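Local structure of TIR protein (Paracoccus denitrificans PD1222, 3H16) at residues H21-H27 / E49-F55; D61-I67 / K93-L98; S82-F86 / E120-F124. The protein belongs to the TIR domain family, whose compact parallel alpha/beta fold generally mediates interactions between TIR modules in signalling and defence proteins. All coordinates share one frame; numbering follows the deposited sequence.

Contact 1: H21-H27 / E49-F55; sequences HDIFISH and EVWYDDF
His-21 lies flat against Trp-51 in a face-to-face stack, the imidazole centred 3.4 Å from the five-membered indole ring and the two planes inclined by just 2°. Phe-55 covers the other indole face, bringing CE2 of its ring edge over it, and its own face takes CB of Phe-24, 4.2 Å from the Phe-55 ring centroid. The indole is thereby sandwiched, and Trp-51 NE1 is tied beyond the pair to the hydroxyl of Ser-74. The torsion of Trp-51 (chi1 66°), which sets CG between its own N and carbonyl carbon, holds the ring over the sheet rather than out past its edge.

Behind these rings the backbones run parallel and close. Glu-49 O accepts two amides, Asp-22 N at 3.1 Å and Ile-23 N at 3.2 Å; Trp-51 N then bonds to Ile-23 O, and Ile-25 N to Trp-51 O. Asp-22 OD2 takes Glu-49 N through its anti lone pair, while OD1 of the same carboxylate pairs with Arg-75. Ile-25 CD1 meets Val-50 CG1 at 3.8 Å on the sheet face turned to helix 32-45.

Past Ile-25 the fit slackens. The ring of Tyr-52 leads away to helix 32-45, and Ile-25 O is taken instead by His-27 ND1, 2.8 Å away and in the imidazole plane. The carbonyls His-27 O and Phe-55 O, both acceptors, approach without bonding, and a water that donates to Phe-55 O at 2.9 Å also bonds Ser-26 OG, bridging the two chains where no direct backbone bond joins them. Two neighbouring parallel strands joined through a helix, here 21-28, 32-45 and 50-57, make up the beta-alpha-beta unit that opens the TIR fold.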
loop_
_atom_site.group_PDB
_atom_site.type_symbol
_atom_site.label_atom_id
_atom_site.label_comp_id
_atom_site.label_asym_id
_atom_site.label_seq_id
_atom_site.Cartn_x
_atom_site.Cartn_y
_atom_site.Cartn_z
ATOM N N HIS B 21 -15.598 13.608 -10.107
ATOM C CA HIS B 21 -15.661 12.999 -8.780
ATOM C C HIS B 21 -14.297 12.429 -8.416
ATOM O O HIS B 21 -13.539 12.006 -9.291
ATOM C CB HIS B 21 -16.695 11.867 -8.737
ATOM C CG HIS B 21 -18.094 12.307 -9.031
ATOM N ND1 HIS B 21 -18.642 12.250 -10.295
ATOM C CD2 HIS B 21 -19.057 12.810 -8.224
ATOM C CE1 HIS B 21 -19.884 12.697 -10.252
ATOM N NE2 HIS B 21 -20.159 13.042 -9.006
ATOM N N ASP B 22 -13.977 12.425 -7.129
ATOM C CA ASP B 22 -12.702 11.879 -6.708
ATOM C C ASP B 22 -12.895 10.401 -6.414
ATOM O O ASP B 22 -12.097 9.554 -6.829
ATOM C CB ASP B 22 -12.190 12.565 -5.436
ATOM C CG ASP B 22 -11.688 13.992 -5.676
ATOM O OD1 ASP B 22 -10.765 14.193 -6.498
ATOM O OD2 ASP B 22 -12.211 14.913 -5.015
ATOM N N ILE B 23 -13.995 10.101 -5.732
ATOM C CA ILE B 23 -14.280 8.749 -5.300
ATOM C C ILE B 23 -15.734 8.335 -5.353
ATOM O O ILE B 23 -16.624 9.100 -4.962
ATOM C CB ILE B 23 -13.847 8.575 -3.828
ATOM C CG1 ILE B 23 -12.358 8.893 -3.678
ATOM C CG2 ILE B 23 -14.178 7.169 -3.338
ATOM C CD1 ILE B 23 -11.857 8.794 -2.265
ATOM N N PHE B 24 -15.977 7.117 -5.831
ATOM C CA PHE B 24 -17.328 6.570 -5.825
ATOM C C PHE B 24 -17.212 5.372 -4.893
ATOM O O PHE B 24 -16.172 4.724 -4.865
ATOM C CB PHE B 24 -17.791 6.139 -7.219
ATOM C CG PHE B 24 -17.099 4.925 -7.759
ATOM C CD1 PHE B 24 -15.948 5.049 -8.526
ATOM C CD2 PHE B 24 -17.652 3.662 -7.583
ATOM C CE1 PHE B 24 -15.362 3.935 -9.128
ATOM C CE2 PHE B 24 -17.073 2.537 -8.180
ATOM C CZ PHE B 24 -15.925 2.673 -8.958
ATOM N N ILE B 25 -18.252 5.098 -4.110
ATOM C CA ILE B 25 -18.220 3.978 -3.161
ATOM C C ILE B 25 -19.180 2.823 -3.479
ATOM O O ILE B 25 -20.374 2.900 -3.171
ATOM C CB ILE B 25 -18.541 4.454 -1.729
ATOM C CG1 ILE B 25 -17.680 5.656 -1.366
ATOM C CG2 ILE B 25 -18.296 3.326 -0.746
ATOM C CD1 ILE B 25 -17.939 6.190 0.023
ATOM N N SER B 26 -18.656 1.760 -4.085
ATOM C CA SER B 26 -19.457 0.580 -4.416
ATOM C C SER B 26 -19.774 -0.146 -3.103
ATOM O O SER B 26 -18.887 -0.349 -2.266
ATOM C CB SER B 26 -18.671 -0.346 -5.346
ATOM O OG SER B 26 -19.442 -1.471 -5.724
ATOM N N HIS B 27 -21.027 -0.546 -2.920
ATOM C CA HIS B 27 -21.428 -1.200 -1.684
ATOM C C HIS B 27 -22.782 -1.880 -1.832
ATOM O O HIS B 27 -23.569 -1.534 -2.722
ATOM C CB HIS B 27 -21.558 -0.157 -0.577
ATOM C CG HIS B 27 -22.663 0.831 -0.818
ATOM N ND1 HIS B 27 -22.549 1.871 -1.716
ATOM C CD2 HIS B 27 -23.927 0.890 -0.335
ATOM C CE1 HIS B 27 -23.694 2.527 -1.774
ATOM N NE2 HIS B 27 -24.546 1.952 -0.945
ATOM N N GLU B 49 -14.392 14.651 -2.908
ATOM C CA GLU B 49 -15.661 14.824 -3.602
ATOM C C GLU B 49 -16.144 13.379 -3.750
ATOM O O GLU B 49 -15.539 12.586 -4.477
ATOM C CB GLU B 49 -15.418 15.474 -4.961
ATOM C CG GLU B 49 -16.627 16.137 -5.569
ATOM C CD GLU B 49 -17.710 15.148 -5.905
ATOM O OE1 GLU B 49 -17.385 14.112 -6.522
ATOM O OE2 GLU B 49 -18.880 15.408 -5.558
ATOM N N VAL B 50 -17.230 13.045 -3.056
ATOM C CA VAL B 50 -17.744 11.682 -3.043
ATOM C C VAL B 50 -19.186 11.462 -3.496
ATOM O O VAL B 50 -20.086 12.206 -3.100
ATOM C CB VAL B 50 -17.649 11.103 -1.604
ATOM C CG1 VAL B 50 -17.908 9.604 -1.610
ATOM C CG2 VAL B 50 -16.302 11.424 -1.001
ATOM N N TRP B 51 -19.396 10.435 -4.319
ATOM C CA TRP B 51 -20.739 10.054 -4.737
ATOM C C TRP B 51 -20.868 8.546 -4.545
ATOM O O TRP B 51 -19.888 7.809 -4.663
ATOM C CB TRP B 51 -21.067 10.492 -6.182
ATOM C CG TRP B 51 -20.319 9.876 -7.319
ATOM C CD1 TRP B 51 -19.025 9.470 -7.324
ATOM C CD2 TRP B 51 -20.792 9.725 -8.669
ATOM N NE1 TRP B 51 -18.654 9.080 -8.591
ATOM C CE2 TRP B 51 -19.720 9.225 -9.435
ATOM C CE3 TRP B 51 -22.018 9.967 -9.304
ATOM C CZ2 TRP B 51 -19.832 8.958 -10.807
ATOM C CZ3 TRP B 51 -22.132 9.700 -10.669
ATOM C CH2 TRP B 51 -21.040 9.198 -11.403
ATOM N N TYR B 52 -22.073 8.099 -4.208
ATOM C CA TYR B 52 -22.322 6.684 -3.953
ATOM C C TYR B 52 -23.810 6.324 -3.953
ATOM O O TYR B 52 -24.163 5.148 -3.902
ATOM C CB TYR B 52 -21.751 6.298 -2.591
ATOM C CG TYR B 52 -22.398 7.058 -1.458
ATOM C CD1 TYR B 52 -22.020 8.370 -1.175
ATOM C CD2 TYR B 52 -23.421 6.486 -0.699
ATOM C CE1 TYR B 52 -22.640 9.099 -0.165
ATOM C CE2 TYR B 52 -24.052 7.207 0.319
ATOM C CZ TYR B 52 -23.653 8.515 0.579
ATOM O OH TYR B 52 -24.258 9.247 1.579
ATOM N N ASP B 53 -24.682 7.322 -3.996
ATOM C CA ASP B 53 -26.106 7.051 -3.970
ATOM C C ASP B 53 -26.577 6.104 -5.077
ATOM O O ASP B 53 -27.416 5.235 -4.835
ATOM C CB ASP B 53 -26.886 8.354 -4.035
ATOM C CG ASP B 53 -28.356 8.147 -3.786
ATOM O OD1 ASP B 53 -28.701 7.649 -2.694
ATOM O OD2 ASP B 53 -29.166 8.475 -4.684
ATOM N N ASP B 54 -26.042 6.267 -6.286
ATOM C CA ASP B 54 -26.421 5.409 -7.405
ATOM C C ASP B 54 -25.441 4.263 -7.543
ATOM O O ASP B 54 -25.145 3.813 -8.654
ATOM C CB ASP B 54 -26.452 6.199 -8.720
ATOM C CG ASP B 54 -27.756 6.968 -8.922
ATOM O OD1 ASP B 54 -27.941 7.510 -10.029
ATOM O OD2 ASP B 54 -28.592 7.035 -7.991
ATOM N N PHE B 55 -24.933 3.793 -6.411
ATOM C CA PHE B 55 -23.973 2.707 -6.417
ATOM C C PHE B 55 -24.298 1.611 -5.413
ATOM O O PHE B 55 -23.444 0.772 -5.106
ATOM C CB PHE B 55 -22.573 3.260 -6.173
ATOM C CG PHE B 55 -22.053 4.093 -7.307
ATOM C CD1 PHE B 55 -21.548 3.490 -8.456
ATOM C CD2 PHE B 55 -22.089 5.485 -7.242
ATOM C CE1 PHE B 55 -21.087 4.258 -9.524
ATOM C CE2 PHE B 55 -21.630 6.267 -8.313
ATOM C CZ PHE B 55 -21.131 5.651 -9.451
HETATM O O HOH W 1 -21.415 -0.336 -6.814
#

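Contact 2: D61-I67 / K93-L98; sequences DSLRRSI and KELDGL
Glu-94 reaches from the short helix 92-95 to the N-terminus of helix 63-73, adding a carboxylate to an N-cap that Ser-62 already supplies. The polar contacts gather there. Ser-62 OG accepts from Arg-65 N at 3.0 Å, the capping bond, and donates to Glu-94 OE1 at 2.9 Å; the same OE1 also receives Arg-64 N at 3.0 Å. OE1 is modelled too close to Ser-62 CA, so its place, and with it the geometry of both bonds, is less sure. A bend in the glutamate chain (chi2 70°) turns the carboxylate onto the helix end, where the negative charge would probably be favoured by the helix dipole.

Charge and flat-group contacts are looser. The Arg-64 guanidinium stands nearly perpendicular to the Glu-94 carboxylate, and Arg-64 NE remains 5.8 Å from Glu-94 OE2, too far for a salt bridge. Its face instead rests over the peptide nitrogen of Gly-97, while Lys-93 O approaches at its edge.

Apolar contacts fill the side facing the sheet. Leu-63 lays CB against the Glu-94 CG methylene and sends CD2 against both Leu-95 and Leu-98, meeting Leu-95 CD2 at 3.7 Å. One turn on, beside Ile-109 of strand 109-113, Ile-67 crosses Leu-98 at about a right angle, with Ile-67 CD1 set 3.5 Å from Leu-98 CD1.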
loop_
_atom_site.group_PDB
_atom_site.type_symbol
_atom_site.label_atom_id
_atom_site.label_comp_id
_atom_site.label_asym_id
_atom_site.label_seq_id
_atom_site.Cartn_x
_atom_site.Cartn_y
_atom_site.Cartn_z
ATOM N N ASP B 61 -28.001 -7.212 -9.900
ATOM C CA ASP B 61 -27.378 -6.021 -10.468
ATOM C C ASP B 61 -26.034 -6.381 -11.069
ATOM O O ASP B 61 -25.429 -7.391 -10.697
ATOM C CB ASP B 61 -27.153 -4.946 -9.404
ATOM C CG ASP B 61 -28.422 -4.234 -9.020
ATOM O OD1 ASP B 61 -29.195 -3.869 -9.933
ATOM O OD2 ASP B 61 -28.640 -4.025 -7.810
ATOM N N SER B 62 -25.567 -5.549 -11.993
ATOM C CA SER B 62 -24.291 -5.787 -12.645
ATOM C C SER B 62 -23.147 -5.010 -12.009
ATOM O O SER B 62 -22.933 -3.836 -12.334
ATOM C CB SER B 62 -24.369 -5.414 -14.126
ATOM O OG SER B 62 -23.079 -5.437 -14.727
ATOM N N LEU B 63 -22.409 -5.657 -11.109
ATOM C CA LEU B 63 -21.267 -5.007 -10.481
ATOM C C LEU B 63 -20.404 -4.492 -11.628
ATOM O O LEU B 63 -19.868 -3.383 -11.577
ATOM C CB LEU B 63 -20.478 -6.017 -9.648
ATOM C CG LEU B 63 -19.194 -5.517 -8.978
ATOM C CD1 LEU B 63 -19.497 -4.294 -8.111
ATOM C CD2 LEU B 63 -18.591 -6.647 -8.141
ATOM N N ARG B 64 -20.303 -5.312 -12.673
ATOM C CA ARG B 64 -19.537 -4.990 -13.873
ATOM C C ARG B 64 -19.782 -3.555 -14.349
ATOM O O ARG B 64 -18.901 -2.703 -14.256
ATOM C CB ARG B 64 -19.906 -5.967 -14.999
ATOM C CG ARG B 64 -18.828 -6.972 -15.363
ATOM C CD ARG B 64 -17.581 -6.268 -15.878
ATOM N NE ARG B 64 -16.498 -7.201 -16.184
ATOM C CZ ARG B 64 -15.274 -6.832 -16.554
ATOM N NH1 ARG B 64 -14.969 -5.545 -16.663
ATOM N NH2 ARG B 64 -14.351 -7.751 -16.814
ATOM N N ARG B 65 -20.989 -3.300 -14.849
ATOM C CA ARG B 65 -21.356 -1.989 -15.372
ATOM C C ARG B 65 -21.274 -0.888 -14.337
ATOM O O ARG B 65 -20.896 0.239 -14.657
ATOM C CB ARG B 65 -22.772 -2.020 -15.962
ATOM C CG ARG B 65 -22.924 -2.933 -17.171
ATOM C CD ARG B 65 -24.301 -2.812 -17.807
ATOM N NE ARG B 65 -24.454 -3.736 -18.928
ATOM C CZ ARG B 65 -24.519 -5.059 -18.806
ATOM N NH1 ARG B 65 -24.448 -5.625 -17.610
ATOM N NH2 ARG B 65 -24.646 -5.819 -19.884
ATOM N N SER B 66 -21.637 -1.210 -13.100
ATOM C CA SER B 66 -21.595 -0.224 -12.031
ATOM C C SER B 66 -20.181 0.323 -11.861
ATOM O O SER B 66 -19.993 1.528 -11.663
ATOM C CB SER B 66 -22.067 -0.844 -10.713
ATOM O OG SER B 66 -22.041 0.114 -9.663
ATOM N N ILE B 67 -19.195 -0.568 -11.935
ATOM C CA ILE B 67 -17.798 -0.186 -11.785
ATOM C C ILE B 67 -17.347 0.677 -12.956
ATOM O O ILE B 67 -16.667 1.685 -12.761
ATOM C CB ILE B 67 -16.887 -1.435 -11.675
ATOM C CG1 ILE B 67 -17.184 -2.184 -10.375
ATOM C CG2 ILE B 67 -15.425 -1.030 -11.670
ATOM C CD1 ILE B 67 -16.793 -1.427 -9.125
ATOM N N LYS B 93 -17.152 -13.833 -13.274
ATOM C CA LYS B 93 -17.039 -12.870 -14.359
ATOM C C LYS B 93 -17.503 -11.467 -13.938
ATOM O O LYS B 93 -17.209 -10.474 -14.608
ATOM C CB LYS B 93 -17.860 -13.363 -15.558
ATOM C CG LYS B 93 -17.510 -12.705 -16.884
ATOM C CD LYS B 93 -18.289 -13.328 -18.045
ATOM C CE LYS B 93 -17.926 -14.795 -18.249
ATOM N NZ LYS B 93 -18.710 -15.412 -19.358
ATOM N N GLU B 94 -18.218 -11.381 -12.823
ATOM C CA GLU B 94 -18.711 -10.095 -12.353
ATOM C C GLU B 94 -17.685 -9.445 -11.424
ATOM O O GLU B 94 -17.673 -8.227 -11.247
ATOM C CB GLU B 94 -20.039 -10.293 -11.618
ATOM C CG GLU B 94 -20.927 -9.065 -11.582
ATOM C CD GLU B 94 -21.500 -8.728 -12.945
ATOM O OE1 GLU B 94 -22.162 -7.676 -13.070
ATOM O OE2 GLU B 94 -21.293 -9.516 -13.890
ATOM N N LEU B 95 -16.824 -10.269 -10.835
ATOM C CA LEU B 95 -15.800 -9.789 -9.927
ATOM C C LEU B 95 -14.543 -9.339 -10.649
ATOM O O LEU B 95 -13.871 -8.416 -10.201
ATOM C CB LEU B 95 -15.440 -10.886 -8.925
ATOM C CG LEU B 95 -16.578 -11.234 -7.966
ATOM C CD1 LEU B 95 -16.090 -12.179 -6.879
ATOM C CD2 LEU B 95 -17.114 -9.935 -7.344
ATOM N N ASP B 96 -14.242 -9.984 -11.775
ATOM C CA ASP B 96 -13.040 -9.695 -12.567
ATOM C C ASP B 96 -12.633 -8.233 -12.784
ATOM O O ASP B 96 -11.443 -7.911 -12.757
ATOM C CB ASP B 96 -13.122 -10.396 -13.934
ATOM C CG ASP B 96 -13.039 -11.922 -13.827
ATOM O OD1 ASP B 96 -12.440 -12.430 -12.850
ATOM O OD2 ASP B 96 -13.558 -12.610 -14.734
ATOM N N GLY B 97 -13.597 -7.349 -13.014
ATOM C CA GLY B 97 -13.252 -5.956 -13.236
ATOM C C GLY B 97 -12.743 -5.258 -11.986
ATOM O O GLY B 97 -11.979 -4.293 -12.060
ATOM N N LEU B 98 -13.163 -5.770 -10.835
ATOM C CA LEU B 98 -12.811 -5.218 -9.534
ATOM C C LEU B 98 -11.334 -5.334 -9.165
ATOM O O LEU B 98 -10.933 -4.942 -8.069
ATOM C CB LEU B 98 -13.657 -5.911 -8.467
ATOM C CG LEU B 98 -14.097 -5.125 -7.235
ATOM C CD1 LEU B 98 -14.825 -3.850 -7.653
ATOM C CD2 LEU B 98 -15.011 -6.002 -6.397
#

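Contact 3: S82-F86 / E120-F124; sequences STHFF and EVASF
Thr-83 OG1 donates to Glu-120 OE2 across a short 2.6 Å, using the syn lone pair of the carboxylate oxygen. The glutamate chain runs extended beyond CG (chi2 -179°), which carries its carboxylate across the gap to the first turn of helix 83-86. That turn begins at Ser-82, whose OG is held by Asp-31 and accepts a weak capping bond from Phe-85 N.

Alongside this polar bridge the two helices meet through aromatic rings. Phe-86 and Phe-124 are nearly parallel, their planes 26° apart, yet slid so far that the rings barely overlap; the centroids are 4.5 Å apart, but the rings are modelled slightly too close on one side, so the exact spacing is doubtful. What sits over the face of Phe-86 is chiefly Phe-124 CB, 3.9 Å from the ring centroid and 16° off its normal. Ser-82 O approaches the opposite face, toward the rim. Val-121 adds a methyl at the far end of the ring, its CG2 4.0 Å from Phe-86 CZ. Phe-85 completes the cluster from the inner side, its CE1 touching Phe-124 CZ at 3.8 Å with the two planes steeply inclined, and it also meets the ring of Trp-90.

The aromatic cluster therefore clasps two short helices, 83-86 and 118-124. The contact thus joins the connections that follow two adjacent strands of the parallel sheet, 74-81 and 109-113, in the alpha/beta TIR fold.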
loop_
_atom_site.group_PDB
_atom_site.type_symbol
_atom_site.label_atom_id
_atom_site.label_comp_id
_atom_site.label_asym_id
_atom_site.label_seq_id
_atom_site.Cartn_x
_atom_site.Cartn_y
_atom_site.Cartn_z
ATOM N N SER B 82 -18.066 -6.621 2.659
ATOM C CA SER B 82 -18.701 -7.110 3.880
ATOM C C SER B 82 -19.532 -8.354 3.578
ATOM O O SER B 82 -19.720 -8.732 2.417
ATOM C CB SER B 82 -19.627 -6.046 4.442
ATOM O OG SER B 82 -20.746 -5.901 3.582
ATOM N N THR B 83 -20.046 -8.977 4.631
ATOM C CA THR B 83 -20.878 -10.158 4.478
ATOM C C THR B 83 -22.024 -9.860 3.520
ATOM O O THR B 83 -22.351 -10.692 2.675
ATOM C CB THR B 83 -21.471 -10.592 5.819
ATOM O OG1 THR B 83 -20.408 -10.925 6.714
ATOM C CG2 THR B 83 -22.376 -11.803 5.643
ATOM N N HIS B 84 -22.632 -8.682 3.670
ATOM C CA HIS B 84 -23.749 -8.239 2.825
ATOM C C HIS B 84 -23.379 -8.185 1.359
ATOM O O HIS B 84 -24.179 -8.534 0.494
ATOM C CB HIS B 84 -24.230 -6.844 3.234
ATOM C CG HIS B 84 -24.908 -6.805 4.562
ATOM N ND1 HIS B 84 -26.058 -7.518 4.830
ATOM C CD2 HIS B 84 -24.603 -6.138 5.699
ATOM C CE1 HIS B 84 -26.433 -7.290 6.075
ATOM N NE2 HIS B 84 -25.567 -6.457 6.624
ATOM N N PHE B 85 -22.170 -7.717 1.076
ATOM C CA PHE B 85 -21.734 -7.636 -0.306
ATOM C C PHE B 85 -21.401 -9.043 -0.791
ATOM O O PHE B 85 -21.503 -9.339 -1.986
ATOM C CB PHE B 85 -20.530 -6.704 -0.419
ATOM C CG PHE B 85 -19.910 -6.670 -1.783
ATOM C CD1 PHE B 85 -18.942 -7.599 -2.144
ATOM C CD2 PHE B 85 -20.267 -5.686 -2.698
ATOM C CE1 PHE B 85 -18.334 -7.548 -3.389
ATOM C CE2 PHE B 85 -19.665 -5.625 -3.952
ATOM C CZ PHE B 85 -18.693 -6.558 -4.299
ATOM N N PHE B 86 -21.018 -9.918 0.137
ATOM C CA PHE B 86 -20.690 -11.292 -0.234
ATOM C C PHE B 86 -21.938 -12.126 -0.506
ATOM O O PHE B 86 -21.961 -12.933 -1.438
ATOM C CB PHE B 86 -19.865 -11.987 0.856
ATOM C CG PHE B 86 -18.502 -11.393 1.067
ATOM C CD1 PHE B 86 -17.877 -10.667 0.060
ATOM C CD2 PHE B 86 -17.818 -11.611 2.258
ATOM C CE1 PHE B 86 -16.580 -10.164 0.237
ATOM C CE2 PHE B 86 -16.529 -11.118 2.445
ATOM C CZ PHE B 86 -15.908 -10.392 1.426
ATOM N N GLU B 120 -13.702 -15.951 5.555
ATOM C CA GLU B 120 -14.963 -15.540 4.958
ATOM C C GLU B 120 -14.669 -14.923 3.591
ATOM O O GLU B 120 -15.349 -15.212 2.601
ATOM C CB GLU B 120 -15.635 -14.514 5.861
ATOM C CG GLU B 120 -17.133 -14.545 5.845
ATOM C CD GLU B 120 -17.725 -13.487 6.746
ATOM O OE1 GLU B 120 -17.317 -13.409 7.927
ATOM O OE2 GLU B 120 -18.601 -12.734 6.273
ATOM N N VAL B 121 -13.643 -14.080 3.543
ATOM C CA VAL B 121 -13.250 -13.430 2.304
ATOM C C VAL B 121 -12.827 -14.507 1.303
ATOM O O VAL B 121 -13.369 -14.577 0.202
ATOM C CB VAL B 121 -12.107 -12.419 2.564
ATOM C CG1 VAL B 121 -11.653 -11.757 1.273
ATOM C CG2 VAL B 121 -12.591 -11.364 3.527
ATOM N N ALA B 122 -11.888 -15.362 1.692
ATOM C CA ALA B 122 -11.447 -16.442 0.808
ATOM C C ALA B 122 -12.620 -17.230 0.228
ATOM O O ALA B 122 -12.583 -17.619 -0.940
ATOM C CB ALA B 122 -10.500 -17.398 1.548
ATOM N N SER B 123 -13.646 -17.480 1.043
ATOM C CA SER B 123 -14.823 -18.223 0.589
ATOM C C SER B 123 -15.510 -17.510 -0.569
ATOM O O SER B 123 -16.006 -18.143 -1.506
ATOM C CB SER B 123 -15.828 -18.398 1.722
ATOM O OG SER B 123 -15.435 -19.443 2.585
ATOM N N PHE B 124 -15.538 -16.187 -0.500
ATOM C CA PHE B 124 -16.161 -15.400 -1.543
ATOM C C PHE B 124 -15.247 -15.310 -2.761
ATOM O O PHE B 124 -15.687 -15.533 -3.891
ATOM C CB PHE B 124 -16.473 -14.000 -1.015
ATOM C CG PHE B 124 -16.800 -13.006 -2.089
ATOM C CD1 PHE B 124 -17.927 -13.170 -2.891
ATOM C CD2 PHE B 124 -15.979 -11.902 -2.303
ATOM C CE1 PHE B 124 -18.233 -12.247 -3.889
ATOM C CE2 PHE B 124 -16.275 -10.970 -3.296
ATOM C CZ PHE B 124 -17.405 -11.143 -4.092
#

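From the N-terminus, contact 1 closes first: strand 21-28 leads through helix 32-45 and returns as strand 50-57, completing a local unit before anything else begins. The chain then enters helix 63-73, where contact 2 opens, and passes strand 74-81 to helix 83-86, where contact 3 opens. Contact 2 closes at 93-98 and contact 3 only at 120-124, so these two loops cross rather than nest. Leu-63 touches both Ser-26 of contact 1 and Phe-85 of contact 3, and Leu-95 packs on Phe-124. Contacts 1 and 3 do not touch; contact 2 links the edge of the sheet with the helices beyond its central strands.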